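Local coordinates for histone deacetylase complex subunit SAP18 (Mus musculus, PDB 4A6Q), which acts as a Sin3-associated transcriptional corepressor that enhances transcriptional repression by SIN3-HDAC1 and as an auxiliary component of the exon junction complex deposited on spliced mRNAs, at residues 18-23 / 61-66; 27-32 / 55-60; 85-90 / 135-140. One frame throughout, in Å; residues are numbered along the deposited sequence.

Contact 1 (18-23 / 61-66); sequences KPIDRE and WMDATL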
# COMPACT_ATOMS: atom_id res chain seq x y z
N LYS A 18 1.20 16.99 1.62
CA LYS A 18 2.21 17.75 0.92
C LYS A 18 3.21 16.80 0.30
O LYS A 18 3.41 15.69 0.80
CB LYS A 18 2.93 18.66 1.93
CG LYS A 18 2.00 19.64 2.65
CD LYS A 18 2.73 20.41 3.74
CE LYS A 18 1.76 21.17 4.64
NZ LYS A 18 0.93 22.17 3.91
N PRO A 19 3.84 17.21 -0.80
CA PRO A 19 4.88 16.35 -1.36
C PRO A 19 6.09 16.28 -0.45
O PRO A 19 6.33 17.20 0.31
CB PRO A 19 5.28 17.06 -2.65
CG PRO A 19 4.14 17.98 -2.95
CD PRO A 19 3.59 18.39 -1.63
N ILE A 20 6.85 15.20 -0.56
CA ILE A 20 8.12 15.02 0.15
C ILE A 20 9.26 15.62 -0.66
O ILE A 20 9.28 15.52 -1.88
CB ILE A 20 8.41 13.50 0.31
CG1 ILE A 20 7.30 12.81 1.15
CG2 ILE A 20 9.80 13.24 0.92
CD1 ILE A 20 7.31 13.16 2.61
N ASP A 21 10.21 16.29 0.01
CA ASP A 21 11.43 16.74 -0.67
C ASP A 21 12.35 15.52 -0.76
O ASP A 21 13.11 15.24 0.16
CB ASP A 21 12.13 17.89 0.07
CG ASP A 21 13.32 18.42 -0.68
OD1 ASP A 21 13.80 17.71 -1.58
OD2 ASP A 21 13.78 19.56 -0.42
N ARG A 22 12.24 14.77 -1.84
CA ARG A 22 12.92 13.49 -1.97
C ARG A 22 14.44 13.64 -2.01
O ARG A 22 15.19 12.75 -1.57
CB ARG A 22 12.37 12.73 -3.20
CG ARG A 22 10.89 12.36 -3.07
CD ARG A 22 10.44 11.61 -4.31
NE ARG A 22 9.16 10.97 -4.07
CZ ARG A 22 8.63 10.02 -4.84
NH1 ARG A 22 9.26 9.62 -5.93
NH2 ARG A 22 7.47 9.49 -4.49
N GLU A 23 14.90 14.77 -2.51
CA GLU A 23 16.34 15.01 -2.53
C GLU A 23 16.93 15.15 -1.13
O GLU A 23 18.11 14.86 -0.93
CB GLU A 23 16.69 16.24 -3.38
N TRP A 61 9.53 6.80 -1.05
CA TRP A 61 9.23 7.84 -0.07
C TRP A 61 7.75 7.79 0.33
O TRP A 61 6.97 7.06 -0.28
CB TRP A 61 9.58 9.22 -0.63
CG TRP A 61 11.05 9.43 -0.86
CD1 TRP A 61 11.97 10.01 0.01
CD2 TRP A 61 11.79 9.06 -2.02
NE1 TRP A 61 13.22 10.00 -0.56
CE2 TRP A 61 13.14 9.43 -1.81
CE3 TRP A 61 11.44 8.45 -3.24
CZ2 TRP A 61 14.13 9.21 -2.76
CZ3 TRP A 61 12.42 8.23 -4.17
CH2 TRP A 61 13.75 8.60 -3.93
N MSE A 62 7.36 8.54 1.36
CA MSE A 62 5.99 8.50 1.88
C MSE A 62 4.94 9.03 0.91
O MSE A 62 3.76 8.78 1.10
CB MSE A 62 5.89 9.27 3.22
CG MSE A 62 6.68 8.64 4.32
SE MSE A 62 5.87 6.97 4.80
CE MSE A 62 4.05 7.52 5.17
N ASP A 63 5.37 9.77 -0.11
CA ASP A 63 4.44 10.25 -1.15
C ASP A 63 4.45 9.38 -2.40
O ASP A 63 3.93 9.80 -3.46
CB ASP A 63 4.66 11.76 -1.46
CG ASP A 63 6.00 12.06 -2.13
OD1 ASP A 63 6.88 11.16 -2.18
OD2 ASP A 63 6.17 13.20 -2.60
N ALA A 64 5.00 8.17 -2.28
CA ALA A 64 4.86 7.21 -3.36
C ALA A 64 3.37 6.96 -3.66
O ALA A 64 2.57 6.74 -2.74
CB ALA A 64 5.53 5.90 -2.98
N THR A 65 3.02 6.95 -4.95
CA THR A 65 1.62 6.69 -5.38
C THR A 65 1.44 5.26 -5.85
O THR A 65 2.41 4.56 -6.18
CB THR A 65 1.21 7.59 -6.54
OG1 THR A 65 2.00 7.27 -7.69
CG2 THR A 65 1.42 9.07 -6.16
N LEU A 66 0.19 4.82 -5.87
CA LEU A 66 -0.04 3.46 -6.36
C LEU A 66 0.50 3.26 -7.79
O LEU A 66 1.06 2.18 -8.10
CB LEU A 66 -1.54 3.10 -6.30
CG LEU A 66 -2.15 3.16 -4.91
CD1 LEU A 66 -3.53 2.54 -4.97
CD2 LEU A 66 -1.28 2.48 -3.84
O HOH W 1 8.08 14.40 -4.14
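Arg-22 lies across one face of the Trp-61 indole and reaches the carboxylate of Asp-63, fastening the arm that precedes the first strand of this ubiquitin-like fold to the loop between strand 56-60 and helix 66-76. That loop makes a type I beta turn from Trp-61 to Ala-64, closed by the backbone bond from Ala-64 N to Trp-61 O. The packing is tight over the indole. Arg-22 CG sits 3.7 Å from the centroid of the five-membered ring and 16° off its normal, a CH-pi contact, and Arg-22 CD continues to Trp-61 CE3 at 3.5 Å. Because the arginine chain is extended from CG to NE, it crosses the ring and brings the guanidinium down over the rim, with Trp-61 CE3 against one of its faces and the two planes only 22° apart. Arg-22 NE and NH2 then grip Asp-63 side-on in a salt bridge, both donating to OD1, at 3.0 and 2.9 Å respectively. OD1 lies near the guanidinium plane, but the carboxylate is turned steeply against it, by 65°. NH1 forms a second salt bridge, to Glu-68 of the helix, while the indole NE1 is bound by the carbonyl of Thr-25. The contact lies at the surface, and its Pro-19 end is exposed and looser: Pro-19 points away overall, though its CB still touches Asp-63 OD2. Ile-20 rests CG1 against the carboxylate carbon of Asp-63, but its CG2 comes no nearer than 4.0 Å to Trp-61 CD1 and its CD1 only grazes Met-62 CB. Ile-20 N donates to Asp-63 OD2 at 2.9 Å, from above the carboxylate plane, and a water donates both to Ile-20 O, at 2.8 Å, and to that same OD2, at 2.7 Å.

Contact 2 (27-32 / 55-60); sequences PLLLRV and ELQIYT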
# COMPACT_ATOMS: atom_id res chain seq x y z
N PRO A 27 15.39 7.65 1.48
CA PRO A 27 14.24 6.79 1.17
C PRO A 27 14.05 5.69 2.21
O PRO A 27 14.98 5.29 2.94
CB PRO A 27 14.61 6.19 -0.19
CG PRO A 27 16.10 6.26 -0.27
CD PRO A 27 16.53 7.48 0.56
N LEU A 28 12.81 5.23 2.28
CA LEU A 28 12.45 4.10 3.10
C LEU A 28 12.56 2.83 2.27
O LEU A 28 12.48 2.86 1.03
CB LEU A 28 11.01 4.26 3.62
CG LEU A 28 9.86 4.36 2.62
CD1 LEU A 28 9.20 2.98 2.48
CD2 LEU A 28 8.83 5.38 3.05
N LEU A 29 12.77 1.71 2.94
CA LEU A 29 12.80 0.42 2.26
C LEU A 29 11.41 -0.18 2.40
O LEU A 29 10.96 -0.49 3.50
CB LEU A 29 13.91 -0.50 2.83
CG LEU A 29 14.21 -1.76 2.00
CD1 LEU A 29 15.61 -2.32 2.30
CD2 LEU A 29 13.18 -2.83 2.24
N LEU A 30 10.73 -0.34 1.26
CA LEU A 30 9.36 -0.87 1.22
C LEU A 30 9.41 -2.34 0.80
O LEU A 30 9.99 -2.67 -0.21
CB LEU A 30 8.59 -0.07 0.18
CG LEU A 30 7.14 -0.49 -0.11
CD1 LEU A 30 6.30 -0.26 1.15
CD2 LEU A 30 6.58 0.24 -1.31
N ARG A 31 8.78 -3.21 1.58
CA ARG A 31 8.72 -4.65 1.27
C ARG A 31 7.34 -4.95 0.68
O ARG A 31 6.31 -4.71 1.33
CB ARG A 31 8.95 -5.46 2.55
CG ARG A 31 10.34 -5.17 3.20
CD ARG A 31 10.53 -5.93 4.51
NE ARG A 31 10.65 -7.36 4.27
CZ ARG A 31 10.79 -8.28 5.22
NH1 ARG A 31 10.81 -7.92 6.51
NH2 ARG A 31 10.87 -9.56 4.89
N VAL A 32 7.34 -5.41 -0.56
CA VAL A 32 6.10 -5.63 -1.32
C VAL A 32 5.94 -7.11 -1.59
O VAL A 32 6.86 -7.76 -2.07
CB VAL A 32 6.19 -4.90 -2.66
CG1 VAL A 32 4.91 -5.11 -3.48
CG2 VAL A 32 6.42 -3.41 -2.43
N GLU A 55 9.30 -11.82 -2.38
CA GLU A 55 9.04 -10.41 -2.12
C GLU A 55 9.86 -9.51 -3.02
O GLU A 55 10.88 -9.92 -3.56
CB GLU A 55 9.27 -10.08 -0.65
CG GLU A 55 10.68 -9.76 -0.26
CD GLU A 55 10.80 -9.43 1.22
OE1 GLU A 55 10.80 -10.38 2.02
OE2 GLU A 55 10.88 -8.22 1.57
N LEU A 56 9.39 -8.27 -3.20
CA LEU A 56 10.10 -7.26 -3.98
C LEU A 56 10.43 -6.13 -3.03
O LEU A 56 9.56 -5.65 -2.33
CB LEU A 56 9.17 -6.75 -5.09
CG LEU A 56 9.58 -5.51 -5.87
CD1 LEU A 56 10.90 -5.79 -6.51
CD2 LEU A 56 8.52 -5.16 -6.93
N GLN A 57 11.68 -5.67 -3.01
CA GLN A 57 12.03 -4.54 -2.15
C GLN A 57 12.29 -3.30 -2.97
O GLN A 57 12.90 -3.38 -4.03
CB GLN A 57 13.25 -4.89 -1.26
CG GLN A 57 12.86 -5.93 -0.25
CD GLN A 57 13.95 -6.25 0.74
OE1 GLN A 57 15.03 -5.64 0.74
NE2 GLN A 57 13.66 -7.20 1.63
N ILE A 58 11.81 -2.15 -2.47
CA ILE A 58 11.85 -0.90 -3.24
C ILE A 58 12.29 0.23 -2.32
O ILE A 58 11.90 0.25 -1.17
CB ILE A 58 10.44 -0.56 -3.79
CG1 ILE A 58 10.05 -1.58 -4.87
CG2 ILE A 58 10.33 0.87 -4.31
CD1 ILE A 58 8.60 -1.42 -5.35
N TYR A 59 13.18 1.11 -2.81
CA TYR A 59 13.47 2.34 -2.09
C TYR A 59 12.51 3.39 -2.60
O TYR A 59 12.46 3.66 -3.82
CB TYR A 59 14.89 2.81 -2.41
CG TYR A 59 16.00 2.03 -1.76
CD1 TYR A 59 15.97 1.77 -0.41
CD2 TYR A 59 17.05 1.53 -2.52
CE1 TYR A 59 17.01 1.05 0.20
CE2 TYR A 59 18.06 0.81 -1.94
CZ TYR A 59 18.04 0.58 -0.59
OH TYR A 59 19.06 -0.14 -0.01
N THR A 60 11.80 4.05 -1.70
CA THR A 60 10.81 5.03 -2.10
C THR A 60 10.60 6.01 -0.96
O THR A 60 11.40 6.05 -0.02
CB THR A 60 9.49 4.34 -2.57
OG1 THR A 60 8.63 5.29 -3.23
CG2 THR A 60 8.74 3.67 -1.39
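Leu-28, Leu-30 and Val-32 exchange paired backbone hydrogen bonds with Thr-60, Ile-58 and Leu-56, joining the first two strands of the ubiquitin-like beta-grasp sheet in antiparallel register. The straightest of the six runs from Leu-30 N to Ile-58 O, 2.8 Å long with an angle of 176° at the hydrogen. At the intervening non-hydrogen-bonded pairs, CA-H...O contacts such as Gln-57 CA to Leu-30 O add to the backbone seam. The methyl CG2 of Thr-60 touches both Leu-28 CD1, at 4.0 Å, and Leu-30 CD2, at 4.1 Å, while Val-32 CG2 meets Ile-58 CD1 diagonally across the strands. These apolar groups share one face of the sheet, and helix 66-76 packs on it: Leu-30 rests on Leu-69, Ile-58 on Leu-72, and Leu-56 on Val-73 and Val-76. On its other flank strand 28-35 is adjoined by strand 132-138, whose Leu-133 touches Leu-30. The face carrying Leu-29, Tyr-59, Arg-31 and Gln-57 is more polar and more exposed. Leu-29 CD2 lies 3.7 Å from Gln-57 OE1, and its CD1 comes obliquely to the tyrosine ring. Beside it the Arg-31 chain bends at its third torsion (chi3 69°), which swings the guanidinium back to Glu-55 just before the second strand. NE binds OE2 at 2.8 Å and NH2 binds OE1 at 3.0 Å, each oxygen accepting with its syn lone pair, with the two flat groups only 8° from coplanar. This paired salt bridge is itself steadied by a second-shell amide: Gln-57 NE2, from above the carboxylate plane, donates to Glu-55 OE2 at 3.0 Å, leaving that oxygen held by two donors.

Contact 3 (85-90 / 135-140); sequences THFNFA and IAITPP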
# COMPACT_ATOMS: atom_id res chain seq x y z
N THR A 85 -4.83 -5.27 -16.74
CA THR A 85 -4.38 -6.01 -15.56
C THR A 85 -4.70 -5.19 -14.32
O THR A 85 -4.47 -3.99 -14.30
CB THR A 85 -2.86 -6.28 -15.65
OG1 THR A 85 -2.62 -7.12 -16.79
CG2 THR A 85 -2.40 -7.02 -14.41
N HIS A 86 -5.24 -5.84 -13.29
CA HIS A 86 -5.73 -5.16 -12.10
C HIS A 86 -4.79 -5.38 -10.93
O HIS A 86 -4.34 -6.50 -10.67
CB HIS A 86 -7.11 -5.72 -11.78
CG HIS A 86 -7.85 -5.00 -10.69
ND1 HIS A 86 -7.78 -5.37 -9.37
CD2 HIS A 86 -8.76 -4.00 -10.76
CE1 HIS A 86 -8.57 -4.58 -8.65
NE2 HIS A 86 -9.19 -3.76 -9.48
N PHE A 87 -4.44 -4.29 -10.26
CA PHE A 87 -3.58 -4.35 -9.08
C PHE A 87 -4.33 -3.89 -7.85
O PHE A 87 -4.71 -2.72 -7.76
CB PHE A 87 -2.39 -3.42 -9.30
CG PHE A 87 -1.53 -3.78 -10.48
CD1 PHE A 87 -1.90 -3.39 -11.77
CD2 PHE A 87 -0.34 -4.49 -10.30
CE1 PHE A 87 -1.08 -3.70 -12.87
CE2 PHE A 87 0.47 -4.80 -11.38
CZ PHE A 87 0.09 -4.42 -12.67
N ASN A 88 -4.57 -4.80 -6.90
CA ASN A 88 -5.30 -4.45 -5.70
C ASN A 88 -4.35 -4.34 -4.53
O ASN A 88 -3.69 -5.30 -4.18
CB ASN A 88 -6.32 -5.56 -5.40
CG ASN A 88 -7.35 -5.15 -4.38
OD1 ASN A 88 -7.06 -5.03 -3.18
ND2 ASN A 88 -8.58 -5.00 -4.83
N PHE A 89 -4.25 -3.14 -3.97
CA PHE A 89 -3.26 -2.89 -2.90
C PHE A 89 -3.87 -2.97 -1.50
O PHE A 89 -4.98 -2.44 -1.26
CB PHE A 89 -2.71 -1.46 -3.02
CG PHE A 89 -1.74 -1.24 -4.14
CD1 PHE A 89 -2.18 -1.14 -5.46
CD2 PHE A 89 -0.37 -1.08 -3.87
CE1 PHE A 89 -1.27 -0.88 -6.50
CE2 PHE A 89 0.53 -0.81 -4.92
CZ PHE A 89 0.07 -0.73 -6.21
N ALA A 90 -3.10 -3.53 -0.56
CA ALA A 90 -3.49 -3.57 0.83
C ALA A 90 -2.25 -3.32 1.69
O ALA A 90 -1.16 -3.70 1.28
CB ALA A 90 -4.09 -4.91 1.20
N ILE A 135 0.11 -6.81 -2.83
CA ILE A 135 -0.58 -6.48 -4.08
C ILE A 135 -1.11 -7.75 -4.72
O ILE A 135 -0.35 -8.63 -5.07
CB ILE A 135 0.35 -5.77 -5.08
CG1 ILE A 135 1.08 -4.61 -4.41
CG2 ILE A 135 -0.45 -5.33 -6.32
CD1 ILE A 135 2.10 -3.95 -5.34
N ALA A 136 -2.43 -7.84 -4.86
CA ALA A 136 -3.04 -8.97 -5.53
C ALA A 136 -3.22 -8.58 -7.00
O ALA A 136 -3.93 -7.61 -7.30
CB ALA A 136 -4.39 -9.30 -4.89
N ILE A 137 -2.56 -9.31 -7.89
CA ILE A 137 -2.59 -8.94 -9.32
C ILE A 137 -3.52 -9.92 -10.01
O ILE A 137 -3.41 -11.14 -9.81
CB ILE A 137 -1.19 -9.04 -9.92
CG1 ILE A 137 -0.22 -8.16 -9.12
CG2 ILE A 137 -1.20 -8.57 -11.40
CD1 ILE A 137 1.25 -8.29 -9.55
N THR A 138 -4.46 -9.40 -10.79
CA THR A 138 -5.40 -10.27 -11.51
C THR A 138 -5.43 -9.88 -12.99
O THR A 138 -5.15 -8.75 -13.35
CB THR A 138 -6.81 -10.23 -10.92
OG1 THR A 138 -7.25 -8.88 -10.82
CG2 THR A 138 -6.86 -10.88 -9.53
N PRO A 139 -5.73 -10.84 -13.87
CA PRO A 139 -5.69 -10.55 -15.30
C PRO A 139 -6.87 -9.69 -15.75
O PRO A 139 -7.82 -9.48 -14.98
CB PRO A 139 -5.75 -11.95 -15.94
CG PRO A 139 -6.42 -12.79 -14.94
CD PRO A 139 -6.06 -12.25 -13.59
N PRO A 140 -6.81 -9.17 -16.98
CA PRO A 140 -7.86 -8.31 -17.53
C PRO A 140 -9.24 -8.92 -17.48
O PRO A 140 -9.40 -10.15 -17.63
CB PRO A 140 -7.44 -8.15 -18.99
CG PRO A 140 -5.95 -8.27 -18.94
CD PRO A 140 -5.66 -9.28 -17.90
O HOH W 2 -6.51 -7.70 -8.39
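The carbonyl oxygen Ala-136 O is gripped twice, by Asn-88 N at 2.9 Å and by a water that donates to it at 2.8 Å. The same water lies 2.8 Å from His-86 ND1 and 2.8 Å from Thr-138 OG1, so it ties neighbouring residues of strand 86-94 and the middle strand 132-138 together on one face of the beta-grasp sheet. Beneath it the antiparallel pairing is regular: His-86 and Thr-138 exchange two backbone bonds, as do Asn-88 and Ala-136. His-86 and Thr-138 point the same way, and OG1 of the threonine leans against His-86 CB. The amide of Asn-88 turns from the partner strand, and its OD1 is bound by His-40. The opposite face is apolar. Ile-135 uses all its branches there: CG1 lies over the Phe-89 ring, 4.2 Å from the centroid, in a CH-pi contact, CD1 reaches Phe-89 CE2 at 3.5 Å, and CG2 meets Phe-87 CB at 4.0 Å near the edge of that ring. Its first torsion, with CG1 anti to the carbonyl carbon (chi1 -50°), aims the long branch at the phenyl face. Ile-137 similarly lies alongside Phe-87, CG1 to CD2 3.9 Å, and its CG2 lies over one face of the ring. Shortening Ile-135 to an alanine is likely to open a gap beside Phe-87 and Phe-89 and leave the Phe-89 ring freer to turn. Residues 135-140 fall in a region probably involved in splicing regulation, as inferred by similarity. The chemistry thus differs by face: water links the partly exposed His-86 and Thr-138 on one, while on the other buried isoleucines and phenylalanines pack under Leu-66 and Thr-70 of helix 66-76.

All three contacts belong to one ubiquitin-like unit. Contact 2 is nested along the chain within the loop closed by contact 1, and their centres lie 13 Å apart; SE of the selenomethionine Met-62 packs on Leu-28 CD2 at 3.8 Å where the second strand runs into the turn. Contacts 2 and 3, with centres 18 Å apart, share the sheet through the neighbouring strands 28-35 and 132-138, and Val-32 CG1 meets Ile-135 CD1 at 3.6 Å. Contacts 1 and 3 are 23 Å apart between centres, yet Leu-66 O, where helix 66-76 begins, approaches Phe-89 CZ at 3.6 Å. An isopropanol molecule, probably from the crystallisation liquor, lies close to the side chain of Ile-137 in contact 3.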